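Local coordinates for protein putative ADP-Ribosyltransferase Scabin (Streptomyces scabiei 87.22, PDB 5EWY) that probably transfers ADP-ribose from NAD+ to DNA, as a toxin of a plant-pathogenic bacterium, at residues T118-D123 / G142-K147; P55-E60 / G99-E104; G132-I137 / R183-S188. All coordinates share one frame; numbering follows the deposited sequence.

Contact 1 (T118-D123 / G142-K147); sequences TTYDHD and GVDVNK. With 5TQ (4-(8-fluoranyl-6-oxidanylidene-1,3,4,5-tetrahydrobenzo[c][1,6]naphthyridin-2-yl)butanoic acid), chain B.
Tyr120 holds its CG beside the backbone N and anti to the carbonyl carbon (chi1 -69°), while Asp144 sets CG anti to its own backbone N (chi1 -174°). These settings send the phenol out of 118-123 to meet the carboxylate of 142-147. Tyr120 OH donates to Asp144 OD2 over 2.7 Å. The oxygen lies at the ring edge, near its plane, and is itself approached from above the carboxylate plane, the two planes being turned 48° apart. Asp144 OD1 is used differently: as the N-cap of helix 145-149 it accepts from Lys147 N at 3.1 Å. The two bonds, one to each oxygen, pin the rotation of the carboxylate.

The tyrosine directly follows strand 115-119, whose end, Ser117-Thr118-Thr119, is consistent with the STS motif of ADP-ribosyltransferases. Here it lines the inhibitor site, with Thr118 O 3.2 Å from F20 of the bound 5TQ and Thr119 CB 3.7 Å from the same fluorine. As the strand ends, Thr119 OG1 accepts from Asp121 N at 2.9 Å in an ST turn, and that hydroxyl is also hydrogen-bonded to Gln158 O, two residues ahead of Glu160; both line the pocket, spaced consistently with the family's Q-x-E motif.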
# COMPACT_ATOMS: atom_id res chain seq x y z
N THR A 118 -1.33 -0.45 2.58
CA THR A 118 -1.28 -1.65 1.74
C THR A 118 -1.06 -2.82 2.67
O THR A 118 -0.81 -2.65 3.87
CB THR A 118 -0.15 -1.58 0.70
OG1 THR A 118 1.12 -1.73 1.35
CG2 THR A 118 -0.20 -0.25 -0.10
N THR A 119 -1.09 -4.02 2.11
CA THR A 119 -0.89 -5.22 2.91
C THR A 119 -0.02 -6.23 2.18
O THR A 119 -0.06 -6.34 0.96
CB THR A 119 -2.26 -5.86 3.29
OG1 THR A 119 -2.06 -7.06 4.02
CG2 THR A 119 -3.10 -6.13 2.08
N TYR A 120 0.66 -7.05 2.98
CA TYR A 120 1.34 -8.22 2.45
C TYR A 120 0.37 -9.33 2.06
O TYR A 120 0.78 -10.28 1.38
CB TYR A 120 2.28 -8.78 3.52
CG TYR A 120 3.49 -7.97 3.88
CD1 TYR A 120 4.57 -7.88 3.02
CD2 TYR A 120 3.62 -7.38 5.14
CE1 TYR A 120 5.72 -7.19 3.37
CE2 TYR A 120 4.77 -6.67 5.49
CZ TYR A 120 5.82 -6.61 4.60
OH TYR A 120 6.97 -5.93 4.92
N ASP A 121 -0.89 -9.26 2.49
CA ASP A 121 -1.85 -10.35 2.37
C ASP A 121 -2.76 -10.15 1.16
O ASP A 121 -3.65 -9.27 1.17
CB ASP A 121 -2.68 -10.39 3.66
CG ASP A 121 -3.68 -11.51 3.70
OD1 ASP A 121 -3.76 -12.31 2.75
OD2 ASP A 121 -4.41 -11.58 4.73
N HIS A 122 -2.55 -10.97 0.13
CA HIS A 122 -3.39 -10.96 -1.06
C HIS A 122 -4.87 -11.00 -0.73
O HIS A 122 -5.68 -10.41 -1.48
CB HIS A 122 -3.00 -12.13 -1.95
CG HIS A 122 -3.91 -12.31 -3.12
ND1 HIS A 122 -5.08 -13.04 -3.06
CD2 HIS A 122 -3.87 -11.78 -4.37
CE1 HIS A 122 -5.71 -12.96 -4.21
NE2 HIS A 122 -5.00 -12.21 -5.03
N ASP A 123 -5.24 -11.72 0.31
CA ASP A 123 -6.64 -12.01 0.63
C ASP A 123 -7.29 -11.02 1.59
O ASP A 123 -8.44 -11.23 1.98
CB ASP A 123 -6.77 -13.42 1.22
CG ASP A 123 -6.37 -14.48 0.25
OD1 ASP A 123 -6.52 -14.30 -0.97
OD2 ASP A 123 -5.87 -15.50 0.74
N GLY A 142 8.11 1.64 1.89
CA GLY A 142 6.97 1.52 2.78
C GLY A 142 7.39 1.21 4.20
O GLY A 142 8.45 0.64 4.47
N VAL A 143 6.58 1.67 5.14
CA VAL A 143 6.81 1.40 6.56
C VAL A 143 6.11 0.09 6.92
O VAL A 143 4.89 -0.03 6.78
CB VAL A 143 6.28 2.56 7.43
CG1 VAL A 143 6.52 2.24 8.89
CG2 VAL A 143 6.94 3.89 7.04
N ASP A 144 6.87 -0.88 7.42
CA ASP A 144 6.29 -2.14 7.86
C ASP A 144 5.64 -1.90 9.22
O ASP A 144 6.32 -1.68 10.22
CB ASP A 144 7.36 -3.23 7.91
CG ASP A 144 6.79 -4.59 8.23
OD1 ASP A 144 5.97 -4.68 9.17
OD2 ASP A 144 7.14 -5.58 7.56
N VAL A 145 4.31 -1.93 9.26
CA VAL A 145 3.59 -1.50 10.45
C VAL A 145 3.92 -2.39 11.63
O VAL A 145 4.24 -1.91 12.72
CB VAL A 145 2.08 -1.43 10.18
CG1 VAL A 145 1.28 -1.27 11.50
CG2 VAL A 145 1.76 -0.26 9.28
N ASN A 146 3.81 -3.71 11.46
CA ASN A 146 4.03 -4.59 12.60
C ASN A 146 5.48 -4.57 13.08
O ASN A 146 5.73 -4.74 14.28
CB ASN A 146 3.57 -6.01 12.29
CG ASN A 146 2.08 -6.13 12.17
OD1 ASN A 146 1.34 -5.15 12.36
ND2 ASN A 146 1.61 -7.32 11.85
N LYS A 147 6.44 -4.34 12.19
CA LYS A 147 7.82 -4.20 12.63
C LYS A 147 8.04 -2.89 13.37
O LYS A 147 8.96 -2.79 14.20
CB LYS A 147 8.78 -4.29 11.44
CG LYS A 147 8.89 -5.66 10.83
CD LYS A 147 9.96 -5.68 9.74
CE LYS A 147 9.97 -7.00 8.98
NZ LYS A 147 10.15 -8.16 9.89
N12 5TQ B . -8.91 1.93 4.46
C13 5TQ B . -9.41 1.74 3.24
C15 5TQ B . -9.50 2.96 5.37
C17 5TQ B . -9.04 5.30 4.48
C01 5TQ B . -4.78 -2.62 4.16
C02 5TQ B . -4.26 -2.51 5.44
C03 5TQ B . -4.75 -1.56 6.33
C04 5TQ B . -5.74 -0.68 5.92
C05 5TQ B . -6.30 -0.78 4.63
C06 5TQ B . -5.80 -1.75 3.75
C07 5TQ B . -6.37 -1.88 2.42
C08 5TQ B . -7.35 0.11 4.18
C09 5TQ B . -7.84 -0.08 2.86
N10 5TQ B . -7.34 -1.02 2.03
C11 5TQ B . -7.94 1.12 4.95
C14 5TQ B . -8.89 0.81 2.40
C16 5TQ B . -10.07 4.21 4.70
C18 5TQ B . -8.30 5.10 3.18
O19 5TQ B . -5.94 -2.75 1.61
F20 5TQ B . -3.30 -3.35 5.83
O21 5TQ B . -8.12 6.09 2.42
O22 5TQ B . -7.88 3.97 2.87

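Contact 2 (P55-E60 / G99-E104); sequences PRVDVE and GQYDIE
Tyr101 is the residue of 99-104 that reaches Val57 and Asp58, and the chain prepares for it one position earlier. Gln100 has its backbone hydrogen-bonded to Pro112, and its side-chain OE1 accepts from Asp102 N at 2.9 Å, in the carbonyl plane on a lone pair, with a C=O...N angle of 127°. The Gln100 side chain thus bridges over the tyrosine's position to the residue after it, while its NE2 is bonded to Gln111.

At Tyr101 itself the side chain leaves the backbone toward 55-60 and brings its hydroxyl up to the turn there. Asp58 N donates to Tyr101 OH over 3.1 Å, nearly straight at 169°. The same hydroxyl is bonded to Val96 O, so a buried polar atom is gripped from two stretches of chain. Beside it, the valine branch that lies anti to its own backbone N makes the apolar touch: Val57 CG2 is 3.6 Å from Tyr101 OH and 4.0 Å from Tyr101 CE2. Asp58 O stands 3.2 Å from Tyr101 CE2.

The contact fastens the long loop ahead of strand 75-79 to the loop that leads into helix 103-108. Next along the chain, Asp102 is the N-cap of that helix: its OD2 accepts from Ser105 N and its OD1 is bonded to Thr63 OG1. Ile103 then opens the first turn, its backbone bonded to Thr63. Across the contact Asp58 makes a turn of its own, an Asx turn in which OD1 accepts from Glu60 N at 3.1 Å, as the chain enters a short 3-10 segment.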
# COMPACT_ATOMS: atom_id res chain seq x y z
N PRO A 55 5.42 13.96 -2.87
CA PRO A 55 6.73 14.03 -2.20
C PRO A 55 6.80 15.07 -1.09
O PRO A 55 7.85 15.19 -0.45
CB PRO A 55 7.69 14.36 -3.35
CG PRO A 55 6.85 15.11 -4.32
CD PRO A 55 5.48 14.49 -4.25
N ARG A 56 5.73 15.82 -0.84
CA ARG A 56 5.76 16.76 0.27
C ARG A 56 5.73 16.05 1.62
O ARG A 56 5.86 16.72 2.65
CB ARG A 56 4.58 17.72 0.20
CG ARG A 56 4.55 18.57 -1.07
CD ARG A 56 3.28 19.40 -1.11
NE ARG A 56 2.09 18.55 -1.13
CZ ARG A 56 0.86 18.98 -0.86
NH1 ARG A 56 0.65 20.26 -0.55
NH2 ARG A 56 -0.16 18.14 -0.90
N VAL A 57 5.56 14.73 1.64
CA VAL A 57 5.54 14.03 2.91
C VAL A 57 6.84 14.28 3.65
O VAL A 57 7.92 14.34 3.05
CB VAL A 57 5.28 12.53 2.69
CG1 VAL A 57 6.37 11.90 1.80
CG2 VAL A 57 5.17 11.82 4.03
N ASP A 58 6.74 14.42 4.97
CA ASP A 58 7.87 14.75 5.82
C ASP A 58 8.24 13.52 6.64
O ASP A 58 7.64 13.26 7.69
CB ASP A 58 7.54 15.93 6.72
CG ASP A 58 8.70 16.31 7.62
OD1 ASP A 58 9.78 15.70 7.48
OD2 ASP A 58 8.52 17.23 8.45
N VAL A 59 9.26 12.79 6.17
CA VAL A 59 9.67 11.53 6.80
C VAL A 59 10.08 11.74 8.25
O VAL A 59 9.94 10.83 9.07
CB VAL A 59 10.79 10.89 5.96
CG1 VAL A 59 11.47 9.76 6.73
CG2 VAL A 59 10.24 10.38 4.64
N GLU A 60 10.61 12.91 8.58
CA GLU A 60 11.08 13.13 9.94
C GLU A 60 9.93 13.21 10.94
O GLU A 60 10.17 13.10 12.15
CB GLU A 60 11.95 14.38 10.01
CG GLU A 60 13.30 14.21 9.30
CD GLU A 60 14.14 15.47 9.29
OE1 GLU A 60 13.75 16.47 9.93
OE2 GLU A 60 15.20 15.47 8.63
N GLY A 99 -2.13 15.72 8.35
CA GLY A 99 -2.65 14.42 8.71
C GLY A 99 -1.91 13.81 9.89
O GLY A 99 -0.94 14.34 10.42
N GLN A 100 -2.41 12.64 10.30
CA GLN A 100 -1.90 11.91 11.46
C GLN A 100 -0.63 11.16 11.05
O GLN A 100 -0.71 10.11 10.41
CB GLN A 100 -2.97 10.93 11.92
CG GLN A 100 -2.58 10.05 13.10
CD GLN A 100 -2.14 10.87 14.28
OE1 GLN A 100 -0.95 11.10 14.51
NE2 GLN A 100 -3.11 11.37 15.04
N TYR A 101 0.53 11.67 11.47
CA TYR A 101 1.80 11.01 11.20
C TYR A 101 2.10 9.88 12.18
O TYR A 101 3.01 9.10 11.92
CB TYR A 101 2.95 12.03 11.23
CG TYR A 101 3.21 12.66 9.88
CD1 TYR A 101 2.40 13.68 9.41
CD2 TYR A 101 4.25 12.22 9.08
CE1 TYR A 101 2.64 14.27 8.18
CE2 TYR A 101 4.49 12.80 7.85
CZ TYR A 101 3.68 13.82 7.40
OH TYR A 101 3.90 14.41 6.18
N ASP A 102 1.37 9.77 13.29
CA ASP A 102 1.63 8.67 14.21
C ASP A 102 0.98 7.40 13.69
O ASP A 102 -0.24 7.35 13.49
CB ASP A 102 1.16 8.95 15.63
CG ASP A 102 1.55 7.82 16.56
OD1 ASP A 102 2.75 7.72 16.90
OD2 ASP A 102 0.67 7.02 16.93
N ILE A 103 1.79 6.37 13.49
CA ILE A 103 1.32 5.16 12.82
C ILE A 103 0.32 4.42 13.68
O ILE A 103 -0.72 3.95 13.18
CB ILE A 103 2.51 4.28 12.43
CG1 ILE A 103 3.23 4.91 11.24
CG2 ILE A 103 2.06 2.86 12.09
CD1 ILE A 103 4.63 4.53 11.14
N GLU A 104 0.61 4.26 14.97
CA GLU A 104 -0.31 3.56 15.85
C GLU A 104 -1.67 4.25 15.88
O GLU A 104 -2.71 3.59 15.82
CB GLU A 104 0.29 3.48 17.26
CG GLU A 104 -0.30 2.41 18.13
CD GLU A 104 0.26 2.41 19.54
OE1 GLU A 104 1.04 3.33 19.92
OE2 GLU A 104 -0.09 1.47 20.28

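Contact 3 (G132-I137 / R183-S188); sequences GYNYYI and RTEKMS
Glu185 and Tyr136 point at each other from opposite directions, with carboxylate and phenol ring nearly coplanar. Tyr136 OH donates to Glu185 OE2 over 2.7 Å, coming in on the syn side and only 17° out of the carboxylate plane. Asn134 reaches the same oxygen from another quarter: its ND2 donates to Glu185 OE2 at 3.0 Å from well above that plane, with the N-H almost straight on target (171°). OE2 lies practically in the amide plane, although amide and carboxylate are turned 59° against each other. Asn134 and Tyr136 sit two residues apart on one face of strand 133-137. In the antiparallel sheet, strand 172-179 runs between this strand and 184-192, so Glu185 must reach across it: its CG sits beside the backbone N and the chain runs extended from there, against Cys176. The CA atoms of Asn134 and Glu185 stay 7.7 Å apart.

Asn134 ND2 uses its other N-H on His122 O, and Tyr136 OH is also hydrogen-bonded to His122 NE2. With two hydrogen bonds converging on a single oxygen, the ionised form of Glu185 is probably favoured, and the sheet gains a polar link between non-neighbouring strands.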
# COMPACT_ATOMS: atom_id res chain seq x y z
N GLY A 132 -14.59 -2.57 -3.70
CA GLY A 132 -14.79 -3.18 -4.96
C GLY A 132 -13.61 -3.67 -5.72
O GLY A 132 -13.83 -4.34 -6.67
N TYR A 133 -12.39 -3.32 -5.31
CA TYR A 133 -11.24 -3.74 -6.02
C TYR A 133 -10.08 -4.17 -5.13
O TYR A 133 -9.90 -3.67 -4.09
CB TYR A 133 -10.75 -2.54 -6.84
CG TYR A 133 -11.76 -1.99 -7.83
CD1 TYR A 133 -11.88 -2.52 -9.06
CD2 TYR A 133 -12.57 -0.95 -7.50
CE1 TYR A 133 -12.81 -2.05 -9.95
CE2 TYR A 133 -13.50 -0.49 -8.38
CZ TYR A 133 -13.59 -1.04 -9.60
OH TYR A 133 -14.50 -0.58 -10.49
N ASN A 134 -9.32 -5.12 -5.65
CA ASN A 134 -8.06 -5.54 -5.03
C ASN A 134 -6.94 -5.10 -5.97
O ASN A 134 -6.76 -5.67 -7.05
CB ASN A 134 -8.07 -7.05 -4.82
CG ASN A 134 -7.01 -7.52 -3.85
OD1 ASN A 134 -6.66 -6.82 -2.88
ND2 ASN A 134 -6.46 -8.72 -4.10
N TYR A 135 -6.18 -4.08 -5.58
CA TYR A 135 -5.04 -3.59 -6.35
C TYR A 135 -3.76 -4.33 -5.99
O TYR A 135 -3.55 -4.72 -4.83
CB TYR A 135 -4.85 -2.09 -6.11
CG TYR A 135 -5.91 -1.24 -6.76
CD1 TYR A 135 -7.09 -0.91 -6.10
CD2 TYR A 135 -5.73 -0.75 -8.04
CE1 TYR A 135 -8.06 -0.14 -6.71
CE2 TYR A 135 -6.68 0.01 -8.66
CZ TYR A 135 -7.85 0.33 -7.99
OH TYR A 135 -8.77 1.09 -8.67
N TYR A 136 -2.94 -4.54 -7.02
CA TYR A 136 -1.67 -5.25 -6.95
C TYR A 136 -0.57 -4.22 -7.15
O TYR A 136 -0.62 -3.43 -8.10
CB TYR A 136 -1.60 -6.30 -8.07
CG TYR A 136 -2.53 -7.48 -7.92
CD1 TYR A 136 -3.91 -7.30 -7.74
CD2 TYR A 136 -2.06 -8.76 -7.91
CE1 TYR A 136 -4.75 -8.36 -7.60
CE2 TYR A 136 -2.91 -9.83 -7.73
CZ TYR A 136 -4.26 -9.62 -7.55
OH TYR A 136 -5.07 -10.71 -7.42
N ILE A 137 0.38 -4.17 -6.22
CA ILE A 137 1.35 -3.08 -6.10
C ILE A 137 2.76 -3.67 -6.09
O ILE A 137 3.01 -4.67 -5.39
CB ILE A 137 1.09 -2.28 -4.81
CG1 ILE A 137 -0.25 -1.57 -4.97
CG2 ILE A 137 2.21 -1.28 -4.49
CD1 ILE A 137 -0.85 -1.10 -3.66
N ARG A 183 -17.12 -12.44 -2.00
CA ARG A 183 -15.80 -11.95 -1.58
C ARG A 183 -14.68 -12.67 -2.34
O ARG A 183 -13.70 -13.12 -1.77
CB ARG A 183 -15.61 -12.12 -0.07
CG ARG A 183 -16.67 -11.40 0.76
CD ARG A 183 -16.70 -11.88 2.21
NE ARG A 183 -16.83 -13.33 2.35
CZ ARG A 183 -17.95 -14.01 2.17
NH1 ARG A 183 -19.09 -13.39 1.85
NH2 ARG A 183 -17.94 -15.33 2.31
N THR A 184 -14.82 -12.73 -3.66
CA THR A 184 -13.82 -13.35 -4.51
C THR A 184 -13.46 -12.40 -5.64
O THR A 184 -14.22 -11.53 -6.01
CB THR A 184 -14.36 -14.66 -5.10
OG1 THR A 184 -15.53 -14.39 -5.86
CG2 THR A 184 -14.61 -15.70 -4.03
N GLU A 185 -12.28 -12.59 -6.21
CA GLU A 185 -11.88 -11.76 -7.34
C GLU A 185 -12.52 -12.26 -8.63
O GLU A 185 -12.63 -13.47 -8.85
CB GLU A 185 -10.35 -11.75 -7.50
CG GLU A 185 -9.64 -11.03 -6.40
CD GLU A 185 -8.12 -11.12 -6.49
OE1 GLU A 185 -7.56 -12.25 -6.48
OE2 GLU A 185 -7.49 -10.04 -6.55
N LYS A 186 -12.94 -11.32 -9.47
CA LYS A 186 -13.50 -11.61 -10.78
C LYS A 186 -12.33 -11.58 -11.76
O LYS A 186 -12.01 -10.56 -12.36
CB LYS A 186 -14.59 -10.62 -11.15
CG LYS A 186 -15.74 -10.61 -10.14
CD LYS A 186 -16.93 -9.80 -10.63
CE LYS A 186 -16.62 -8.33 -10.72
NZ LYS A 186 -17.84 -7.54 -11.07
N MET A 187 -11.66 -12.72 -11.88
CA MET A 187 -10.35 -12.72 -12.52
C MET A 187 -10.40 -12.48 -14.02
O MET A 187 -9.39 -12.03 -14.57
CB MET A 187 -9.58 -14.00 -12.15
CG MET A 187 -9.24 -14.04 -10.66
SD MET A 187 -7.95 -15.21 -10.26
CE MET A 187 -6.53 -14.36 -10.96
N SER A 188 -11.52 -12.71 -14.69
CA SER A 188 -11.60 -12.34 -16.09
C SER A 188 -11.79 -10.85 -16.29
O SER A 188 -11.76 -10.38 -17.44
CB SER A 188 -12.74 -13.08 -16.78
OG SER A 188 -12.49 -14.47 -16.83

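From the N terminus, contact 2 comes first: 55-60 and 99-104 close a loop holding strand 75-79 and helix 83-89. It is complete before the others begin, so it stands in series with them. Contact 1 opens at 118-123, contact 3 at 132-137, contact 1 closes at 142-147 and contact 3 at 183-188; these two cross. The loop that follows strand 115-119 meets contact 3 at His122, and Thr118 packs on Ile137, joining that strand to the four-stranded sheet. On its other flank, contact 1 meets contact 2 where Val143 packs on Ile103. Contacts 2 and 3 lie on opposite sides of the chain's centre, their own centres about 29 Å apart.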